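Local coordinates for protein FMN-dependent NADH-azoreductase 1 (Bacillus anthracis, PDB 3U7I) that probably reduces quinones and cleaves the azo bond of aromatic azo compounds, using NADH and a bound FMN, as a homodimer, at residues F107-M121 and V163-L177. Numbering follows the deposited sequence.
Sequences FNIPSKLKDYMDNIM and VEYSHKYLKAMFNFL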
loop_
_atom_site.group_PDB
_atom_site.type_symbol
_atom_site.label_atom_id
_atom_site.label_comp_id
_atom_site.label_asym_id
_atom_site.label_seq_id
_atom_site.Cartn_x
_atom_site.Cartn_y
_atom_site.Cartn_z
ATOM N N PHE C 107 4.189 -5.909 5.507
ATOM C CA PHE C 107 2.802 -6.326 5.726
ATOM C C PHE C 107 1.758 -5.672 4.833
ATOM O O PHE C 107 0.587 -5.596 5.217
ATOM C CB PHE C 107 2.409 -6.151 7.197
ATOM C CG PHE C 107 3.359 -6.813 8.155
ATOM C CD1 PHE C 107 3.270 -8.168 8.414
ATOM C CD2 PHE C 107 4.348 -6.075 8.788
ATOM C CE1 PHE C 107 4.146 -8.779 9.295
ATOM C CE2 PHE C 107 5.229 -6.673 9.667
ATOM C CZ PHE C 107 5.129 -8.028 9.927
ATOM N N ASN C 108 2.172 -5.195 3.659
ATOM C CA ASN C 108 1.231 -4.588 2.703
ATOM C C ASN C 108 1.746 -4.788 1.289
ATOM O O ASN C 108 2.881 -5.231 1.097
ATOM C CB ASN C 108 1.045 -3.085 2.980
ATOM C CG ASN C 108 -0.384 -2.592 2.714
ATOM O OD1 ASN C 108 -1.090 -3.084 1.816
ATOM N ND2 ASN C 108 -0.810 -1.594 3.497
ATOM N N ILE C 109 0.918 -4.460 0.302
ATOM C CA ILE C 109 1.331 -4.557 -1.088
ATOM C C ILE C 109 2.464 -3.561 -1.372
ATOM O O ILE C 109 2.530 -2.495 -0.745
ATOM C CB ILE C 109 0.147 -4.307 -2.047
ATOM C CG1 ILE C 109 -0.396 -2.872 -1.887
ATOM C CG2 ILE C 109 -0.950 -5.347 -1.804
ATOM C CD1 ILE C 109 -1.465 -2.494 -2.900
ATOM N N PRO C 110 3.376 -3.918 -2.299
ATOM C CA PRO C 110 4.413 -2.977 -2.734
ATOM C C PRO C 110 3.809 -1.645 -3.181
ATOM O O PRO C 110 2.730 -1.618 -3.770
ATOM C CB PRO C 110 5.053 -3.700 -3.925
ATOM C CG PRO C 110 4.883 -5.138 -3.619
ATOM C CD PRO C 110 3.525 -5.236 -2.952
ATOM N N SER C 111 4.511 -0.548 -2.917
ATOM C CA SER C 111 4.028 0.775 -3.319
ATOM C C SER C 111 3.584 0.827 -4.781
ATOM O O SER C 111 2.555 1.428 -5.095
ATOM C CB SER C 111 5.080 1.844 -3.051
ATOM O OG SER C 111 6.292 1.531 -3.705
ATOM N N LYS C 112 4.352 0.209 -5.677
ATOM C CA LYS C 112 3.984 0.248 -7.096
ATOM C C LYS C 112 2.730 -0.582 -7.402
ATOM O O LYS C 112 2.035 -0.311 -8.373
ATOM C CB LYS C 112 5.159 -0.124 -8.020
ATOM C CG LYS C 112 6.311 0.884 -8.030
ATOM C CD LYS C 112 5.865 2.324 -8.315
ATOM C CE LYS C 112 5.239 2.494 -9.708
ATOM N NZ LYS C 112 4.946 3.946 -10.029
ATOM N N LEU C 113 2.412 -1.567 -6.559
ATOM C CA LEU C 113 1.153 -2.308 -6.724
ATOM C C LEU C 113 -0.047 -1.438 -6.316
ATOM O O LEU C 113 -1.131 -1.541 -6.899
ATOM C CB LEU C 113 1.167 -3.637 -5.953
ATOM C CG LEU C 113 -0.023 -4.574 -6.172
ATOM C CD1 LEU C 113 -0.301 -4.775 -7.660
ATOM C CD2 LEU C 113 0.203 -5.920 -5.484
ATOM N N LYS C 114 0.151 -0.575 -5.322
ATOM C CA LYS C 114 -0.856 0.440 -5.007
ATOM C C LYS C 114 -1.070 1.375 -6.201
ATOM O O LYS C 114 -2.213 1.646 -6.568
ATOM C CB LYS C 114 -0.484 1.244 -3.755
ATOM C CG LYS C 114 -1.546 2.273 -3.349
ATOM C CD LYS C 114 -2.956 1.666 -3.387
ATOM C CE LYS C 114 -4.015 2.539 -2.679
ATOM N NZ LYS C 114 -4.096 3.941 -3.172
ATOM N N ASP C 115 0.016 1.861 -6.811
ATOM C CA ASP C 115 -0.096 2.693 -8.010
ATOM C C ASP C 115 -0.861 1.952 -9.104
ATOM O O ASP C 115 -1.671 2.549 -9.823
ATOM C CB ASP C 115 1.274 3.077 -8.563
ATOM C CG ASP C 115 1.983 4.087 -7.706
ATOM O OD1 ASP C 115 1.309 4.783 -6.922
ATOM O OD2 ASP C 115 3.217 4.196 -7.837
ATOM N N TYR C 116 -0.587 0.657 -9.242
ATOM C CA TYR C 116 -1.284 -0.140 -10.251
ATOM C C TYR C 116 -2.777 -0.219 -9.924
ATOM O O TYR C 116 -3.619 -0.084 -10.816
ATOM C CB TYR C 116 -0.671 -1.542 -10.381
ATOM C CG TYR C 116 -1.285 -2.368 -11.494
ATOM C CD1 TYR C 116 -0.905 -2.180 -12.822
ATOM C CD2 TYR C 116 -2.250 -3.328 -11.215
ATOM C CE1 TYR C 116 -1.477 -2.947 -13.849
ATOM C CE2 TYR C 116 -2.832 -4.092 -12.235
ATOM C CZ TYR C 116 -2.442 -3.902 -13.537
ATOM O OH TYR C 116 -3.025 -4.670 -14.531
HETATM N N MSE C 117 -3.109 -0.429 -8.653
HETATM C CA MSE C 117 -4.515 -0.449 -8.255
HETATM C C MSE C 117 -5.154 0.885 -8.619
HETATM O O MSE C 117 -6.310 0.928 -9.030
HETATM C CB MSE C 117 -4.688 -0.724 -6.751
HETATM C CG MSE C 117 -4.132 -2.073 -6.263
HETATM SE SE MSE C 117 -4.893 -3.597 -7.191
HETATM C CE MSE C 117 -6.782 -3.260 -6.778
ATOM N N ASP C 118 -4.394 1.968 -8.481
ATOM C CA ASP C 118 -4.910 3.311 -8.774
ATOM C C ASP C 118 -5.181 3.530 -10.278
ATOM O O ASP C 118 -5.945 4.428 -10.661
ATOM C CB ASP C 118 -3.978 4.405 -8.217
ATOM C CG ASP C 118 -3.950 4.444 -6.696
ATOM O OD1 ASP C 118 -4.896 3.922 -6.048
ATOM O OD2 ASP C 118 -2.967 5.000 -6.140
ATOM N N ASN C 119 -4.550 2.708 -11.117
ATOM C CA ASN C 119 -4.751 2.737 -12.572
ATOM C C ASN C 119 -5.960 1.914 -13.035
ATOM O O ASN C 119 -6.603 2.248 -14.033
ATOM C CB ASN C 119 -3.502 2.220 -13.290
ATOM C CG ASN C 119 -2.420 3.276 -13.428
ATOM O OD1 ASN C 119 -2.272 3.883 -14.488
ATOM N ND2 ASN C 119 -1.648 3.491 -12.360
ATOM N N ILE C 120 -6.265 0.838 -12.306
ATOM C CA ILE C 120 -7.291 -0.111 -12.741
ATOM C C ILE C 120 -8.630 -0.011 -11.991
ATOM O O ILE C 120 -9.642 -0.532 -12.465
ATOM C CB ILE C 120 -6.775 -1.563 -12.677
ATOM C CG1 ILE C 120 -6.548 -1.977 -11.223
ATOM C CG2 ILE C 120 -5.498 -1.718 -13.524
ATOM C CD1 ILE C 120 -6.430 -3.457 -11.031
HETATM N N MSE C 121 -8.649 0.639 -10.829
HETATM C CA MSE C 121 -9.932 0.870 -10.147
HETATM C C MSE C 121 -10.513 2.212 -10.570
HETATM O O MSE C 121 -10.217 3.251 -9.960
HETATM C CB MSE C 121 -9.798 0.786 -8.626
HETATM C CG MSE C 121 -9.547 -0.624 -8.126
HETATM SE SE MSE C 121 -9.380 -0.664 -6.221
HETATM C CE MSE C 121 -11.190 -0.089 -5.758
ATOM N N VAL C 163 -2.295 -9.441 10.321
ATOM C CA VAL C 163 -1.650 -8.277 9.690
ATOM C C VAL C 163 -1.152 -8.529 8.268
ATOM O O VAL C 163 -0.358 -7.755 7.730
ATOM C CB VAL C 163 -0.498 -7.700 10.560
ATOM C CG1 VAL C 163 -1.033 -7.282 11.907
ATOM C CG2 VAL C 163 0.637 -8.705 10.714
ATOM N N GLU C 164 -1.634 -9.605 7.658
ATOM C CA GLU C 164 -1.292 -9.912 6.275
ATOM C C GLU C 164 -2.159 -9.056 5.364
ATOM O O GLU C 164 -3.053 -9.561 4.679
ATOM C CB GLU C 164 -1.500 -11.406 5.974
ATOM C CG GLU C 164 -0.856 -11.861 4.668
ATOM C CD GLU C 164 -1.295 -13.248 4.250
ATOM O OE1 GLU C 164 -2.276 -13.763 4.837
ATOM O OE2 GLU C 164 -0.657 -13.822 3.338
ATOM N N TYR C 165 -1.895 -7.754 5.358
ATOM C CA TYR C 165 -2.755 -6.823 4.630
ATOM C C TYR C 165 -2.556 -6.847 3.126
ATOM O O TYR C 165 -3.448 -6.456 2.382
ATOM C CB TYR C 165 -2.643 -5.404 5.189
ATOM C CG TYR C 165 -3.247 -5.307 6.564
ATOM C CD1 TYR C 165 -4.609 -5.536 6.755
ATOM C CD2 TYR C 165 -2.461 -5.018 7.678
ATOM C CE1 TYR C 165 -5.175 -5.469 8.010
ATOM C CE2 TYR C 165 -3.022 -4.948 8.942
ATOM C CZ TYR C 165 -4.381 -5.167 9.095
ATOM O OH TYR C 165 -4.948 -5.101 10.346
ATOM N N SER C 166 -1.395 -7.311 2.676
ATOM C CA SER C 166 -1.203 -7.576 1.257
ATOM C C SER C 166 -2.358 -8.448 0.735
ATOM O O SER C 166 -3.142 -8.019 -0.123
ATOM C CB SER C 166 0.143 -8.274 1.019
ATOM O OG SER C 166 0.244 -9.481 1.764
ATOM N N HIS C 167 -2.461 -9.665 1.284
ATOM C CA HIS C 167 -3.507 -10.626 0.929
ATOM C C HIS C 167 -4.919 -10.107 1.200
ATOM O O HIS C 167 -5.786 -10.176 0.334
ATOM C CB HIS C 167 -3.280 -11.958 1.664
ATOM C CG HIS C 167 -4.483 -12.849 1.700
ATOM N ND1 HIS C 167 -5.024 -13.422 0.568
ATOM C CD2 HIS C 167 -5.256 -13.264 2.732
ATOM C CE1 HIS C 167 -6.071 -14.154 0.900
ATOM N NE2 HIS C 167 -6.235 -14.074 2.210
ATOM N N LYS C 168 -5.150 -9.594 2.402
ATOM C CA LYS C 168 -6.472 -9.094 2.772
ATOM C C LYS C 168 -6.960 -8.039 1.781
ATOM O O LYS C 168 -8.091 -8.103 1.287
ATOM C CB LYS C 168 -6.457 -8.545 4.206
ATOM C CG LYS C 168 -6.327 -9.643 5.245
ATOM C CD LYS C 168 -6.377 -9.094 6.660
ATOM C CE LYS C 168 -6.588 -10.222 7.668
ATOM N NZ LYS C 168 -6.892 -9.665 9.015
ATOM N N TYR C 169 -6.092 -7.085 1.470
ATOM C CA TYR C 169 -6.439 -6.019 0.545
ATOM C C TYR C 169 -6.696 -6.555 -0.858
ATOM O O TYR C 169 -7.743 -6.277 -1.449
ATOM C CB TYR C 169 -5.336 -4.970 0.517
ATOM C CG TYR C 169 -5.567 -3.853 -0.464
ATOM C CD1 TYR C 169 -6.472 -2.839 -0.186
ATOM C CD2 TYR C 169 -4.878 -3.807 -1.666
ATOM C CE1 TYR C 169 -6.682 -1.807 -1.075
ATOM C CE2 TYR C 169 -5.082 -2.780 -2.567
ATOM C CZ TYR C 169 -5.984 -1.778 -2.271
ATOM O OH TYR C 169 -6.186 -0.737 -3.159
ATOM N N LEU C 170 -5.761 -7.332 -1.398
ATOM C CA LEU C 170 -5.937 -7.838 -2.765
ATOM C C LEU C 170 -7.211 -8.669 -2.944
ATOM O O LEU C 170 -7.961 -8.439 -3.892
ATOM C CB LEU C 170 -4.698 -8.604 -3.252
ATOM C CG LEU C 170 -3.446 -7.745 -3.450
ATOM C CD1 LEU C 170 -2.230 -8.608 -3.734
ATOM C CD2 LEU C 170 -3.666 -6.733 -4.567
ATOM N N LYS C 171 -7.452 -9.633 -2.051
ATOM C CA LYS C 171 -8.670 -10.441 -2.122
ATOM C C LYS C 171 -9.922 -9.554 -2.097
ATOM O O LYS C 171 -10.848 -9.727 -2.906
ATOM C CB LYS C 171 -8.734 -11.431 -0.956
ATOM C CG LYS C 171 -9.833 -12.483 -1.112
ATOM C CD LYS C 171 -9.927 -13.371 0.106
ATOM C CE LYS C 171 -10.883 -14.516 -0.147
ATOM N NZ LYS C 171 -11.159 -15.240 1.119
ATOM N N ALA C 172 -9.935 -8.608 -1.153
ATOM C CA ALA C 172 -11.060 -7.685 -0.965
ATOM C C ALA C 172 -11.352 -6.855 -2.213
ATOM O O ALA C 172 -12.504 -6.804 -2.676
ATOM C CB ALA C 172 -10.809 -6.764 0.244
HETATM N N MSE C 173 -10.312 -6.203 -2.744
HETATM C CA MSE C 173 -10.467 -5.324 -3.900
HETATM C C MSE C 173 -10.948 -6.119 -5.103
HETATM O O MSE C 173 -11.880 -5.711 -5.803
HETATM C CB MSE C 173 -9.158 -4.619 -4.236
HETATM C CG MSE C 173 -8.719 -3.619 -3.169
HETATM SE SE MSE C 173 -10.053 -2.249 -2.768
HETATM C CE MSE C 173 -10.771 -2.969 -1.115
ATOM N N PHE C 174 -10.324 -7.266 -5.344
ATOM C CA PHE C 174 -10.700 -8.023 -6.533
ATOM C C PHE C 174 -12.084 -8.618 -6.415
ATOM O O PHE C 174 -12.809 -8.665 -7.409
ATOM C CB PHE C 174 -9.616 -9.013 -6.966
ATOM C CG PHE C 174 -8.414 -8.324 -7.545
ATOM C CD1 PHE C 174 -8.428 -7.874 -8.853
ATOM C CD2 PHE C 174 -7.302 -8.055 -6.759
ATOM C CE1 PHE C 174 -7.337 -7.205 -9.379
ATOM C CE2 PHE C 174 -6.209 -7.390 -7.276
ATOM C CZ PHE C 174 -6.225 -6.960 -8.585
ATOM N N ASN C 175 -12.469 -9.017 -5.202
ATOM C CA ASN C 175 -13.834 -9.496 -4.974
ATOM C C ASN C 175 -14.838 -8.374 -5.223
ATOM O O ASN C 175 -15.896 -8.572 -5.840
ATOM C CB ASN C 175 -14.018 -10.078 -3.575
ATOM C CG ASN C 175 -15.373 -10.754 -3.413
ATOM O OD1 ASN C 175 -15.508 -11.963 -3.628
ATOM N ND2 ASN C 175 -16.384 -9.975 -3.044
ATOM N N PHE C 176 -14.485 -7.185 -4.750
ATOM C CA PHE C 176 -15.277 -5.998 -5.035
ATOM C C PHE C 176 -15.482 -5.795 -6.543
ATOM O O PHE C 176 -16.606 -5.585 -6.997
ATOM C CB PHE C 176 -14.637 -4.763 -4.403
ATOM C CG PHE C 176 -15.252 -3.478 -4.846
ATOM C CD1 PHE C 176 -16.592 -3.214 -4.588
ATOM C CD2 PHE C 176 -14.494 -2.528 -5.515
ATOM C CE1 PHE C 176 -17.170 -2.021 -4.996
ATOM C CE2 PHE C 176 -15.063 -1.333 -5.927
ATOM C CZ PHE C 176 -16.406 -1.082 -5.668
ATOM N N LEU C 177 -14.398 -5.853 -7.315
ATOM C CA LEU C 177 -14.477 -5.671 -8.760
ATOM C C LEU C 177 -15.330 -6.749 -9.425
ATOM O O LEU C 177 -15.834 -6.551 -10.529
ATOM C CB LEU C 177 -13.075 -5.639 -9.389
ATOM C CG LEU C 177 -12.205 -4.436 -9.006
ATOM C CD1 LEU C 177 -10.908 -4.373 -9.837
ATOM C CD2 LEU C 177 -13.004 -3.131 -9.128
#
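Met117, like Met121 and Met173 a selenomethionine, meets the partner helix with a folded side chain: CG lies beside the backbone N (chi1 -61°), and further bends at chi2 and chi3 curl SE and CE into the hole formed by Tyr169, Leu170, Met173 and Phe174. Tyr169 comes from the opposite direction, its CG anti to the backbone N (chi1 177°), and presents a ring edge to Met117, with CG of Met117 3.9 Å from CE2 of Tyr169 and near the ring plane. CE of Met117 rests 3.7 Å from CB of Met173, whose CG lies over one face of the Tyr169 ring, while SE of Met117 approaches the Phe174 ring obliquely, 4.8 Å from the centroid, in a Met-aromatic contact. This knob-into-hole contact bridges helices 111-120 and 165-177 of the flavodoxin-like fold, nearly parallel (8°), whose axes come no closer than 12.7 Å, so long side chains span the gap; beneath them, Leu113, Leu170 and Phe174 touch Ile100 of the central parallel sheet. Ile109, in the loop before helix 111-120, divides its branches: CD1 goes to within 3.6 Å of CE2 of Tyr169, and CG2 packs against CG of Leu170 and CA of Ser166. Farther along, SE of Met121 and SE of Met173 lie 3.9 Å apart. The second subunit supplies partners for buried polar ends: Tyr169 OH is hydrogen-bonded to Asn106 O of that subunit, and Lys114 NZ, salt-bridged to Asp118, also bonds to its His105 O. At the loop end, Tyr165 N donates a weak, bent bond to Phe107 O.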